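Local atomic coordinates of MutT/nudix family protein (Streptococcus pneumoniae, PDB entry 4HFQ), a protein that hydrolyses UDP-linked precursors of peptidoglycan biosynthesis as a UDP-X diphosphatase of the Nudix family. Residues R12-T17 against S38-M43; A74-D79 against C150-G155; C83-Q88 against Q161-L166; L128-T133 against T144-G149. One frame throughout, in Å; residues are numbered along the deposited sequence. Where two conformers were deposited one is given.

Overall arrangement
From the N terminus, interaction 1 pairs helix 3-23 with helix 27-47 in an antiparallel hairpin, closing the short loop between them, and is complete before strand 69-78 begins; its centre lies about 42 Å from that of interaction 2. The other three share one mixed sheet. Strand 69-78 opens interaction 2, strand 81-87 opens interaction 3, and these two close in the same order, on strand 143-153 and strand 163-170, which makes their loops cross. Interaction 4, between strands 120-132 and 143-153, is nested inside both loops. Interactions 2 and 4 meet on strand 143-153, while interactions 1 and 4 each also reach the second subunit.

Interaction 1: R12-T17 against S38-M43; sequences RMIAIT and SLLSEM
Leu-40 holds its CG anti to the carbonyl carbon (chi1 -69°), and this sends both of its methyls across to Met-13, whose own chain bends at chi3 (-69°) to lay CE against CD2. The two residues belong to an antiparallel helical hairpin, formed by helices 3-23 and 27-47 in the N-terminal region of the protein. The short segments run at 159° to each other with their axes 10.7 Å apart, a wide spacing bridged mainly by Leu-40.

Leu-40 is the knob in a hole made by Leu-10, Met-13, Ile-14 and Thr-17. Its CD2 rests 3.7 Å from Met-13 CE and also lies near Met-13 CB, while CD1 settles over the backbone, 3.9 Å from Ile-14 N. Ile-14 flanks that methyl with CG1, and Thr-17, in one of its two conformers, brings OG1 to 3.9 Å from Leu-40 CD1. This hydroxyl is not left bare against the methyl: it donates to Met-13 O one turn earlier, the same oxygen that accepts the helical bond of Thr-17 N, and the two donors arrive from opposite faces of the carbonyl plane.

Phe-6 extends the apolar seam along helix 3-23. Beyond it lies the dimer, where Met-13 packs on Met-43 of the second subunit. Within the chain, the methyl ends of the two methionines meet, Met-13 CE being 4.3 Å from Met-43 CE.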
loop_
_atom_site.group_PDB
_atom_site.type_symbol
_atom_site.label_atom_id
_atom_site.label_comp_id
_atom_site.label_asym_id
_atom_site.label_seq_id
_atom_site.Cartn_x
_atom_site.Cartn_y
_atom_site.Cartn_z
ATOM N N ARG A 12 -2.232 -10.236 6.411
ATOM C CA ARG A 12 -3.342 -10.364 5.483
ATOM C C ARG A 12 -4.663 -10.688 6.194
ATOM O O ARG A 12 -5.719 -10.103 5.893
ATOM C CB ARG A 12 -3.015 -11.411 4.409
ATOM C CG ARG A 12 -4.114 -11.599 3.394
ATOM C CD ARG A 12 -4.348 -10.360 2.543
ATOM N NE ARG A 12 -5.489 -10.575 1.663
ATOM C CZ ARG A 12 -6.346 -9.632 1.288
ATOM N NH1 ARG A 12 -6.193 -8.347 1.655
ATOM N NH2 ARG A 12 -7.381 -9.980 0.534
ATOM N N MET A 13 -4.615 -11.611 7.153
ATOM C CA MET A 13 -5.839 -11.968 7.874
ATOM C C MET A 13 -6.374 -10.828 8.724
ATOM O O MET A 13 -7.603 -10.635 8.800
ATOM C CB MET A 13 -5.595 -13.204 8.726
ATOM C CG MET A 13 -5.401 -14.432 7.867
ATOM S SD MET A 13 -5.511 -16.003 8.730
ATOM C CE MET A 13 -4.020 -15.893 9.695
ATOM N N ILE A 14 -5.489 -10.019 9.306
ATOM C CA ILE A 14 -5.936 -8.818 9.997
ATOM C C ILE A 14 -6.676 -7.905 9.012
ATOM O O ILE A 14 -7.769 -7.413 9.302
ATOM C CB ILE A 14 -4.760 -8.074 10.677
ATOM C CG1 ILE A 14 -4.244 -8.881 11.880
ATOM C CG2 ILE A 14 -5.181 -6.660 11.085
ATOM C CD1 ILE A 14 -2.863 -8.484 12.362
ATOM N N ALA A 15 -6.106 -7.705 7.829
ATOM C CA ALA A 15 -6.725 -6.825 6.852
ATOM C C ALA A 15 -8.098 -7.321 6.388
ATOM O O ALA A 15 -9.040 -6.530 6.293
ATOM C CB ALA A 15 -5.789 -6.617 5.676
ATOM N N ILE A 16 -8.239 -8.621 6.124
ATOM C CA ILE A 16 -9.513 -9.166 5.683
ATOM C C ILE A 16 -10.572 -9.034 6.774
ATOM O O ILE A 16 -11.712 -8.613 6.507
ATOM C CB ILE A 16 -9.383 -10.645 5.243
ATOM C CG1 ILE A 16 -8.424 -10.800 4.047
ATOM C CG2 ILE A 16 -10.777 -11.162 4.903
ATOM C CD1 ILE A 16 -7.975 -12.239 3.783
ATOM N N THR A 17 -10.181 -9.380 7.994
ATOM C CA THR A 17 -11.083 -9.336 9.124
ATOM C C THR A 17 -11.568 -7.907 9.399
ATOM O O THR A 17 -12.756 -7.683 9.666
ATOM C CB THR A 17 -10.397 -9.970 10.345
ATOM O OG1 THR A 17 -10.064 -11.338 10.051
ATOM C CG2 THR A 17 -11.315 -9.920 11.541
ATOM N N SER A 38 -10.133 -11.735 17.661
ATOM C CA SER A 38 -9.715 -12.157 19.001
ATOM C C SER A 38 -8.714 -13.317 18.912
ATOM O O SER A 38 -7.708 -13.332 19.611
ATOM C CB SER A 38 -10.917 -12.545 19.844
ATOM O OG SER A 38 -11.760 -11.426 20.074
ATOM N N LEU A 39 -8.964 -14.263 18.004
ATOM C CA LEU A 39 -8.023 -15.358 17.796
ATOM C C LEU A 39 -6.703 -14.899 17.196
ATOM O O LEU A 39 -5.641 -15.407 17.564
ATOM C CB LEU A 39 -8.645 -16.460 16.949
ATOM C CG LEU A 39 -9.594 -17.345 17.753
ATOM C CD1 LEU A 39 -10.596 -17.980 16.823
ATOM C CD2 LEU A 39 -8.809 -18.405 18.526
ATOM N N LEU A 40 -6.755 -13.950 16.260
ATOM C CA LEU A 40 -5.518 -13.421 15.695
ATOM C C LEU A 40 -4.670 -12.788 16.789
ATOM O O LEU A 40 -3.461 -12.952 16.799
ATOM C CB LEU A 40 -5.802 -12.421 14.570
ATOM C CG LEU A 40 -6.395 -13.032 13.301
ATOM C CD1 LEU A 40 -6.988 -11.980 12.369
ATOM C CD2 LEU A 40 -5.420 -13.915 12.533
ATOM N N SER A 41 -5.335 -12.091 17.707
ATOM C CA SER A 41 -4.680 -11.438 18.832
ATOM C C SER A 41 -4.044 -12.452 19.799
ATOM O O SER A 41 -2.923 -12.254 20.274
ATOM C CB SER A 41 -5.688 -10.543 19.558
ATOM O OG SER A 41 -6.269 -9.597 18.665
ATOM N N GLU A 42 -4.746 -13.547 20.074
ATOM C CA GLU A 42 -4.237 -14.617 20.937
ATOM C C GLU A 42 -3.066 -15.313 20.277
ATOM O O GLU A 42 -2.055 -15.600 20.917
ATOM C CB GLU A 42 -5.333 -15.628 21.252
ATOM C CG GLU A 42 -6.404 -15.094 22.178
ATOM C CD GLU A 42 -7.658 -15.944 22.208
ATOM O OE1 GLU A 42 -7.603 -17.143 21.846
ATOM O OE2 GLU A 42 -8.709 -15.406 22.615
ATOM N N MET A 43 -3.184 -15.566 18.983
ATOM C CA MET A 43 -2.141 -16.251 18.251
ATOM C C MET A 43 -0.878 -15.398 18.168
ATOM O O MET A 43 0.224 -15.908 18.373
ATOM C CB MET A 43 -2.636 -16.648 16.858
ATOM C CG MET A 43 -1.568 -17.363 16.043
ATOM S SD MET A 43 -2.199 -17.916 14.476
ATOM C CE MET A 43 -2.237 -16.375 13.631
#

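Interaction 2: A74-D79 against C150-G155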
loop_
_atom_site.group_PDB
_atom_site.type_symbol
_atom_site.label_atom_id
_atom_site.label_comp_id
_atom_site.label_asym_id
_atom_site.label_seq_id
_atom_site.Cartn_x
_atom_site.Cartn_y
_atom_site.Cartn_z
ATOM N N ALA A 74 13.018 10.999 0.750
ATOM C CA ALA A 74 13.701 11.957 -0.115
ATOM C C ALA A 74 15.079 11.442 -0.518
ATOM O O ALA A 74 15.872 11.043 0.327
ATOM C CB ALA A 74 13.853 13.290 0.602
ATOM N N TRP A 75 15.335 11.512 -1.818
ATOM C CA TRP A 75 16.624 11.189 -2.417
ATOM C C TRP A 75 17.268 12.480 -2.864
ATOM O O TRP A 75 16.837 13.097 -3.827
ATOM C CB TRP A 75 16.393 10.251 -3.580
ATOM C CG TRP A 75 17.625 9.867 -4.337
ATOM C CD1 TRP A 75 18.165 10.473 -5.469
ATOM C CD2 TRP A 75 18.494 8.730 -4.037
ATOM N NE1 TRP A 75 19.277 9.776 -5.889
ATOM C CE2 TRP A 75 19.533 8.727 -5.066
ATOM C CE3 TRP A 75 18.508 7.741 -3.050
ATOM C CZ2 TRP A 75 20.541 7.776 -5.080
ATOM C CZ3 TRP A 75 19.529 6.790 -3.086
ATOM C CH2 TRP A 75 20.510 6.804 -4.093
ATOM N N ILE A 76 18.266 12.906 -2.087
ATOM C CA ILE A 76 18.951 14.194 -2.278
ATOM C C ILE A 76 20.420 13.894 -2.546
ATOM O O ILE A 76 21.101 13.335 -1.700
ATOM C CB ILE A 76 18.810 15.035 -0.991
ATOM C CG1 ILE A 76 17.320 15.285 -0.668
ATOM C CG2 ILE A 76 19.590 16.345 -1.109
ATOM C CD1 ILE A 76 17.030 15.511 0.797
ATOM N N VAL A 77 20.876 14.243 -3.744
ATOM C CA VAL A 77 22.280 13.991 -4.124
ATOM C C VAL A 77 23.032 15.297 -4.296
ATOM O O VAL A 77 22.566 16.183 -5.008
ATOM C CB VAL A 77 22.387 13.162 -5.421
ATOM C CG1 VAL A 77 23.841 13.030 -5.897
ATOM C CG2 VAL A 77 21.766 11.780 -5.236
ATOM N N GLU A 78 24.176 15.407 -3.617
ATOM C CA GLU A 78 25.061 16.567 -3.756
ATOM C C GLU A 78 26.475 16.035 -3.874
ATOM O O GLU A 78 26.893 15.195 -3.082
ATOM C CB GLU A 78 24.939 17.481 -2.542
ATOM C CG GLU A 78 23.585 18.148 -2.438
ATOM C CD GLU A 78 23.470 19.110 -1.287
ATOM O OE1 GLU A 78 24.498 19.436 -0.649
ATOM O OE2 GLU A 78 22.337 19.558 -1.028
ATOM N N ASP A 79 27.196 16.511 -4.892
ATOM C CA ASP A 79 28.580 16.085 -5.127
ATOM C C ASP A 79 28.633 14.552 -5.190
ATOM O O ASP A 79 29.531 13.915 -4.641
ATOM C CB ASP A 79 29.514 16.672 -4.045
ATOM C CG ASP A 79 30.991 16.475 -4.361
ATOM O OD1 ASP A 79 31.361 16.464 -5.554
ATOM O OD2 ASP A 79 31.777 16.326 -3.402
ATOM N N CYS A 150 14.778 14.857 -4.851
ATOM C CA CYS A 150 14.576 16.237 -4.385
ATOM C C CYS A 150 15.872 17.023 -4.380
ATOM O O CYS A 150 16.953 16.458 -4.281
ATOM C CB CYS A 150 13.974 16.287 -2.973
ATOM S SG CYS A 150 12.443 15.380 -2.747
ATOM N N LYS A 151 15.728 18.337 -4.491
ATOM C CA LYS A 151 16.859 19.255 -4.405
ATOM C C LYS A 151 16.639 20.182 -3.216
ATOM O O LYS A 151 15.536 20.705 -3.034
ATOM C CB LYS A 151 16.962 20.042 -5.709
ATOM C CG LYS A 151 17.987 21.172 -5.693
ATOM C CD LYS A 151 17.999 21.920 -7.014
ATOM C CE LYS A 151 18.926 23.125 -6.923
ATOM N NZ LYS A 151 19.243 23.731 -8.248
ATOM N N LEU A 152 17.673 20.371 -2.391
ATOM C CA LEU A 152 17.590 21.269 -1.238
ATOM C C LEU A 152 17.765 22.718 -1.683
ATOM O O LEU A 152 18.504 22.988 -2.630
ATOM C CB LEU A 152 18.610 20.896 -0.152
ATOM C CG LEU A 152 18.454 19.496 0.459
ATOM C CD1 LEU A 152 19.471 19.267 1.569
ATOM C CD2 LEU A 152 17.047 19.280 0.990
ATOM N N LEU A 153 17.025 23.614 -1.037
ATOM C CA LEU A 153 17.083 25.053 -1.319
ATOM C C LEU A 153 17.679 25.784 -0.101
ATOM O O LEU A 153 18.736 25.391 0.382
ATOM C CB LEU A 153 15.697 25.580 -1.743
ATOM C CG LEU A 153 14.961 24.817 -2.856
ATOM C CD1 LEU A 153 13.503 25.243 -2.986
ATOM C CD2 LEU A 153 15.682 24.932 -4.198
ATOM N N ASP A 154 17.018 26.817 0.418
ATOM C CA ASP A 154 17.543 27.541 1.583
ATOM C C ASP A 154 17.341 26.791 2.893
ATOM O O ASP A 154 16.363 26.068 3.060
ATOM C CB ASP A 154 16.901 28.926 1.716
ATOM C CG ASP A 154 17.238 29.847 0.557
ATOM O OD1 ASP A 154 18.427 29.960 0.191
ATOM O OD2 ASP A 154 16.303 30.474 0.016
ATOM N N GLY A 155 18.267 26.989 3.824
ATOM C CA GLY A 155 18.141 26.472 5.175
ATOM C C GLY A 155 19.473 26.094 5.790
ATOM O O GLY A 155 20.542 26.514 5.323
HETATM O O HOH W 1 19.332 15.850 -5.402
HETATM O O HOH W 2 20.340 19.502 -2.800
#
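A single direct backbone hydrogen bond joins the segments, from Cys-150 N to Trp-75 O (2.9 Å, 172° at the hydrogen). It lies where the parallel strands 69-78 and 143-153 of the Nudix sheet begin to part. On the preceding rung Trp-75 N is bonded to Phe-148, so that Trp-75 uses both its N and its O on the neighbouring strand.

Water takes over beyond this point. One molecule accepts from Val-77 N and lies 2.7 Å from Cys-150 O, standing in for the next direct rung. A second accepts from Leu-152 N and donates to Glu-78 OE2 at 2.7 Å, so a carboxylate and a water together span the diverging strands. The other oxygen of Glu-78, OE1, is hydrogen-bonded to a bound glycerol, probably from the crystallisation liquor.

The apolar contacts lie on the side of the strands covered by helix 106-118. Ile-76 places CG2 anti to its backbone N, beside the carbonyl carbon (chi1 -60° for CG1), and the branch meets Leu-152 CG at 3.7 Å; the two side chains cross at about a right angle. At the branch tips, Ile-76 CD1 lies 3.8 Å from Leu-152 CD2, while CG1 leans on Cys-150 CB. Ile-114 of the helix packs on Ala-74, Cys-150 and Leu-152. The indole of Trp-75 goes to the other side, among Ile-187, Leu-190 and Trp-191 of helix 184-194.

On the side facing helix 106-118, the thiol of Cys-150 meets a methyl, with SG 4.2 Å from Ala-74 CB.

Interaction 3: C83-Q88 against Q161-L166. With SO4 (sulfate ion), chain G.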
loop_
_atom_site.group_PDB
_atom_site.type_symbol
_atom_site.label_atom_id
_atom_site.label_comp_id
_atom_site.label_asym_id
_atom_site.label_seq_id
_atom_site.Cartn_x
_atom_site.Cartn_y
_atom_site.Cartn_z
ATOM N N CYS A 83 22.190 12.128 0.782
ATOM C CA CYS A 83 21.854 12.635 2.112
ATOM C C CYS A 83 21.200 11.547 2.963
ATOM O O CYS A 83 20.198 10.948 2.543
ATOM C CB CYS A 83 20.901 13.816 1.995
ATOM S SG CYS A 83 20.414 14.482 3.599
ATOM N N LEU A 84 21.759 11.267 4.129
ATOM C CA LEU A 84 21.135 10.376 5.099
ATOM C C LEU A 84 21.055 11.058 6.447
ATOM O O LEU A 84 21.882 11.926 6.787
ATOM C CB LEU A 84 21.884 9.041 5.238
ATOM C CG LEU A 84 21.991 8.167 4.000
ATOM C CD1 LEU A 84 22.923 6.991 4.213
ATOM C CD2 LEU A 84 20.633 7.654 3.521
ATOM N N VAL A 85 20.018 10.721 7.204
ATOM C CA VAL A 85 19.840 11.245 8.550
ATOM C C VAL A 85 19.815 10.139 9.576
ATOM O O VAL A 85 19.452 9.004 9.281
ATOM C CB VAL A 85 18.574 12.144 8.678
ATOM C CG1 VAL A 85 18.760 13.421 7.878
ATOM C CG2 VAL A 85 17.301 11.407 8.247
ATOM N N ARG A 86 20.237 10.477 10.794
ATOM C CA ARG A 86 20.214 9.535 11.912
ATOM C C ARG A 86 19.311 10.089 12.996
ATOM O O ARG A 86 19.503 11.213 13.456
ATOM C CB ARG A 86 21.642 9.269 12.441
ATOM C CG ARG A 86 21.701 8.286 13.604
ATOM C CD ARG A 86 23.136 7.943 14.006
ATOM N NE ARG A 86 23.879 9.086 14.546
ATOM C CZ ARG A 86 23.805 9.514 15.804
ATOM N NH1 ARG A 86 22.996 8.931 16.688
ATOM N NH2 ARG A 86 24.533 10.551 16.189
ATOM N N GLY A 87 18.299 9.302 13.373
ATOM C CA GLY A 87 17.348 9.745 14.394
ATOM C C GLY A 87 17.952 9.807 15.785
ATOM O O GLY A 87 18.869 9.042 16.108
ATOM N N GLN A 88 17.424 10.692 16.619
ATOM C CA GLN A 88 17.761 10.664 18.051
ATOM C C GLN A 88 17.452 9.296 18.645
ATOM O O GLN A 88 16.431 8.679 18.323
ATOM C CB GLN A 88 17.018 11.761 18.832
ATOM C CG GLN A 88 17.355 13.191 18.416
ATOM C CD GLN A 88 18.704 13.724 18.918
ATOM O OE1 GLN A 88 19.033 14.887 18.682
ATOM N NE2 GLN A 88 19.490 12.885 19.590
ATOM N N GLN A 161 14.854 17.452 18.129
ATOM C CA GLN A 161 14.315 16.374 18.952
ATOM C C GLN A 161 14.127 15.078 18.152
ATOM O O GLN A 161 14.142 13.976 18.710
ATOM C CB GLN A 161 13.033 16.820 19.667
ATOM C CG GLN A 161 13.324 17.610 20.942
ATOM C CD GLN A 161 12.215 18.569 21.354
ATOM O OE1 GLN A 161 11.097 18.529 20.830
ATOM N NE2 GLN A 161 12.526 19.443 22.309
ATOM N N GLU A 162 13.993 15.221 16.837
ATOM C CA GLU A 162 13.819 14.075 15.952
ATOM C C GLU A 162 15.136 13.528 15.382
ATOM O O GLU A 162 15.323 12.312 15.336
ATOM C CB GLU A 162 12.854 14.432 14.817
ATOM C CG GLU A 162 12.579 13.262 13.891
ATOM C CD GLU A 162 11.704 13.587 12.691
ATOM O OE1 GLU A 162 11.276 14.759 12.493
ATOM O OE2 GLU A 162 11.443 12.630 11.935
ATOM N N ILE A 163 16.013 14.427 14.941
ATOM C CA ILE A 163 17.196 14.054 14.162
ATOM C C ILE A 163 18.497 14.446 14.871
ATOM O O ILE A 163 18.704 15.620 15.212
ATOM C CB ILE A 163 17.162 14.690 12.745
ATOM C CG1 ILE A 163 15.881 14.296 11.985
ATOM C CG2 ILE A 163 18.427 14.365 11.952
ATOM C CD1 ILE A 163 15.736 12.823 11.647
ATOM N N ALA A 164 19.357 13.446 15.076
ATOM C CA ALA A 164 20.671 13.649 15.713
ATOM C C ALA A 164 21.730 14.151 14.743
ATOM O O ALA A 164 22.585 14.952 15.118
ATOM C CB ALA A 164 21.147 12.360 16.362
ATOM N N ASP A 165 21.707 13.677 13.503
ATOM C CA ASP A 165 22.771 14.004 12.559
ATOM C C ASP A 165 22.294 13.875 11.126
ATOM O O ASP A 165 21.323 13.161 10.841
ATOM C CB ASP A 165 24.003 13.110 12.810
ATOM C CG ASP A 165 25.316 13.727 12.305
ATOM O OD1 ASP A 165 25.342 14.897 11.884
ATOM O OD2 ASP A 165 26.335 12.999 12.326
ATOM N N LEU A 166 22.964 14.610 10.249
ATOM C CA LEU A 166 22.739 14.584 8.825
ATOM C C LEU A 166 24.095 14.618 8.158
ATOM O O LEU A 166 24.923 15.501 8.450
ATOM C CB LEU A 166 21.900 15.793 8.398
ATOM C CG LEU A 166 21.586 15.963 6.901
ATOM C CD1 LEU A 166 20.325 16.788 6.721
ATOM C CD2 LEU A 166 22.750 16.604 6.143
HETATM S S SO4 G . 24.193 10.423 19.880
HETATM O O1 SO4 G . 23.264 10.552 21.005
HETATM O O2 SO4 G . 24.061 9.038 19.368
HETATM O O3 SO4 G . 23.923 11.435 18.824
HETATM O O4 SO4 G . 25.513 10.698 20.473
HETATM O O HOH W 3 26.234 10.723 13.877
#
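A classic beta bulge, in which Ala-164 and Asp-165 both face Arg-86, interrupts the antiparallel pairing of these segments. Arg-86 O receives Ala-164 N at 2.8 Å, nearly along the C=O axis, and Asp-165 N only weakly at 3.3 Å. Arg-86 N completes the pair by donating to Asp-165 O (2.9 Å). Past the bulge, Gln-88 N bonds to Glu-162 O from above the carbonyl plane.

The bulge shifts the register by one where strand 163-170 joins the edge of strand 81-87 in the Nudix sheet. The methyl of Ala-164 lies 3.6 Å above one face of the Arg-86 guanidinium, offset toward the rim. The arginine chain, bent at chi3 (65°), turns two nitrogens to a sulfate, probably from the crystallisation liquor: NH2 donates to O3 at 2.8 Å, 166° at the hydrogen, and NH1 to O2 as well as to Glu-90 O. A water links NH2 to Asp-165 OD2, which is also bonded to Gln-167.

On the other face of the strands, Val-85 CG1 meets Leu-166 CD1, and Val-85 CB touches Ile-163 CG2. Cys-83 SG, anti to its backbone N, extends this apolar row to Leu-166 CG at 3.8 Å.

Interaction 4: L128-T133 against T144-G149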
loop_
_atom_site.group_PDB
_atom_site.type_symbol
_atom_site.label_atom_id
_atom_site.label_comp_id
_atom_site.label_asym_id
_atom_site.label_seq_id
_atom_site.Cartn_x
_atom_site.Cartn_y
_atom_site.Cartn_z
ATOM N N LEU A 128 11.204 8.590 -8.027
ATOM C CA LEU A 128 12.175 7.587 -8.482
ATOM C C LEU A 128 11.656 6.160 -8.345
ATOM O O LEU A 128 11.994 5.291 -9.155
ATOM C CB LEU A 128 13.507 7.719 -7.744
ATOM C CG LEU A 128 14.217 9.067 -7.906
ATOM C CD1 LEU A 128 15.322 9.142 -6.878
ATOM C CD2 LEU A 128 14.793 9.252 -9.300
ATOM N N ALA A 129 10.876 5.891 -7.291
ATOM C CA ALA A 129 10.455 4.525 -7.002
ATOM C C ALA A 129 9.230 4.534 -6.154
ATOM O O ALA A 129 9.037 5.440 -5.324
ATOM C CB ALA A 129 11.547 3.766 -6.257
ATOM N N VAL A 130 8.430 3.474 -6.311
ATOM C CA VAL A 130 7.434 3.121 -5.288
ATOM C C VAL A 130 7.734 1.679 -4.883
ATOM O O VAL A 130 7.514 0.751 -5.664
ATOM C CB VAL A 130 5.971 3.252 -5.777
ATOM C CG1 VAL A 130 5.016 2.961 -4.624
ATOM C CG2 VAL A 130 5.703 4.646 -6.321
ATOM N N PHE A 131 8.318 1.516 -3.693
ATOM C CA PHE A 131 8.687 0.197 -3.170
ATOM C C PHE A 131 7.588 -0.411 -2.298
ATOM O O PHE A 131 6.904 0.292 -1.542
ATOM C CB PHE A 131 9.950 0.286 -2.296
ATOM C CG PHE A 131 11.210 0.665 -3.026
ATOM C CD1 PHE A 131 11.738 -0.151 -4.012
ATOM C CD2 PHE A 131 11.888 1.825 -2.680
ATOM C CE1 PHE A 131 12.936 0.185 -4.646
ATOM C CE2 PHE A 131 13.080 2.167 -3.312
ATOM C CZ PHE A 131 13.597 1.345 -4.295
ATOM N N ASP A 132 7.484 -1.731 -2.367
ATOM C CA ASP A 132 6.632 -2.511 -1.465
ATOM C C ASP A 132 7.487 -2.945 -0.282
ATOM O O ASP A 132 8.420 -3.758 -0.454
ATOM C CB ASP A 132 6.090 -3.732 -2.221
ATOM C CG ASP A 132 5.199 -4.625 -1.377
ATOM O OD1 ASP A 132 4.867 -4.298 -0.220
ATOM O OD2 ASP A 132 4.848 -5.684 -1.921
ATOM N N THR A 133 7.171 -2.469 0.924
ATOM C CA THR A 133 7.979 -2.897 2.085
ATOM C C THR A 133 7.889 -4.383 2.362
ATOM O O THR A 133 8.811 -4.966 2.944
ATOM C CB THR A 133 7.667 -2.122 3.372
ATOM O OG1 THR A 133 6.280 -2.301 3.710
ATOM C CG2 THR A 133 7.985 -0.650 3.225
ATOM N N THR A 144 3.435 1.381 1.011
ATOM C CA THR A 144 3.929 1.860 -0.289
ATOM C C THR A 144 4.922 2.981 0.007
ATOM O O THR A 144 4.550 4.046 0.510
ATOM C CB THR A 144 2.793 2.398 -1.188
ATOM O OG1 THR A 144 2.130 3.474 -0.521
ATOM C CG2 THR A 144 1.763 1.293 -1.486
ATOM N N LYS A 145 6.184 2.715 -0.315
ATOM C CA LYS A 145 7.266 3.622 0.026
ATOM C C LYS A 145 7.650 4.426 -1.218
ATOM O O LYS A 145 8.277 3.908 -2.149
ATOM C CB LYS A 145 8.427 2.801 0.592
ATOM C CG LYS A 145 9.689 3.619 0.914
ATOM C CD LYS A 145 10.783 2.705 1.494
ATOM C CE LYS A 145 10.460 2.164 2.879
ATOM N NZ LYS A 145 10.501 3.199 3.956
ATOM N N PHE A 146 7.195 5.675 -1.243
ATOM C CA PHE A 146 7.498 6.607 -2.348
ATOM C C PHE A 146 8.878 7.187 -2.079
ATOM O O PHE A 146 9.133 7.685 -0.983
ATOM C CB PHE A 146 6.520 7.781 -2.332
ATOM C CG PHE A 146 5.104 7.434 -2.679
ATOM C CD1 PHE A 146 4.240 6.951 -1.714
ATOM C CD2 PHE A 146 4.621 7.629 -3.974
ATOM C CE1 PHE A 146 2.916 6.655 -2.015
ATOM C CE2 PHE A 146 3.300 7.327 -4.290
ATOM C CZ PHE A 146 2.457 6.815 -3.319
ATOM N N VAL A 147 9.752 7.145 -3.075
ATOM C CA VAL A 147 11.050 7.813 -2.957
ATOM C C VAL A 147 11.131 8.880 -4.036
ATOM O O VAL A 147 11.151 8.562 -5.234
ATOM C CB VAL A 147 12.230 6.840 -3.083
ATOM C CG1 VAL A 147 13.516 7.597 -2.803
ATOM C CG2 VAL A 147 12.067 5.663 -2.121
ATOM N N PHE A 148 11.137 10.139 -3.593
ATOM C CA PHE A 148 11.161 11.293 -4.473
ATOM C C PHE A 148 12.573 11.830 -4.608
ATOM O O PHE A 148 13.267 12.025 -3.610
ATOM C CB PHE A 148 10.295 12.415 -3.899
ATOM C CG PHE A 148 8.824 12.086 -3.838
ATOM C CD1 PHE A 148 8.015 12.269 -4.953
ATOM C CD2 PHE A 148 8.255 11.624 -2.657
ATOM C CE1 PHE A 148 6.647 11.989 -4.893
ATOM C CE2 PHE A 148 6.890 11.357 -2.586
ATOM C CZ PHE A 148 6.097 11.536 -3.705
ATOM N N GLY A 149 13.004 12.063 -5.842
ATOM C CA GLY A 149 14.251 12.816 -6.055
ATOM C C GLY A 149 13.996 14.282 -5.768
ATOM O O GLY A 149 13.079 14.868 -6.367
#
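Phe-131 and Lys-145 exchange two backbone hydrogen bonds, Phe-131 N to Lys-145 O and Lys-145 N to Phe-131 O, both 2.8 Å, where strands 120-132 and 143-153 pair antiparallel in the mixed sheet of the Nudix fold. Two residues on, Val-147 N donates to Ala-129 O. Val-147 O in turn takes Leu-128 N at 2.8 Å and, weakly, Ala-129 N, which makes a classic beta bulge at this end of the pair.

Side chains pack on both faces of the strands. Phe-131 CE2 comes 3.8 Å from Val-147 CG2, and Ala-129 CB lies over one face of the phenyl ring, offset toward its rim. Lys-145 starts on this same face, then bends at chi3 (-69°), bringing CE to 3.8 Å from Thr-133 CG2; a second bend at chi4 directs NZ. On the reverse face Val-130 reaches two neighbours: CG2 touches Phe-146 CD2, and CG1 lies against Thr-144 CB.

Outward from these, Leu-189 and Gln-186 of helix 184-194 and the rings of Phe-136 and Tyr-201 pack against Phe-131. Phe-146 meets Phe-146 of the second subunit, their planes at about 30°, so the Val-130 face belongs to the dimer interface.

Lys-145 NZ is held by a salt bridge to Asp-71 and a hydrogen bond to Arg-181 O, and also bonds a Tris molecule, probably from the crystallisation liquor. The protein partners thus compensate a polar end buried beside an apolar strand pair.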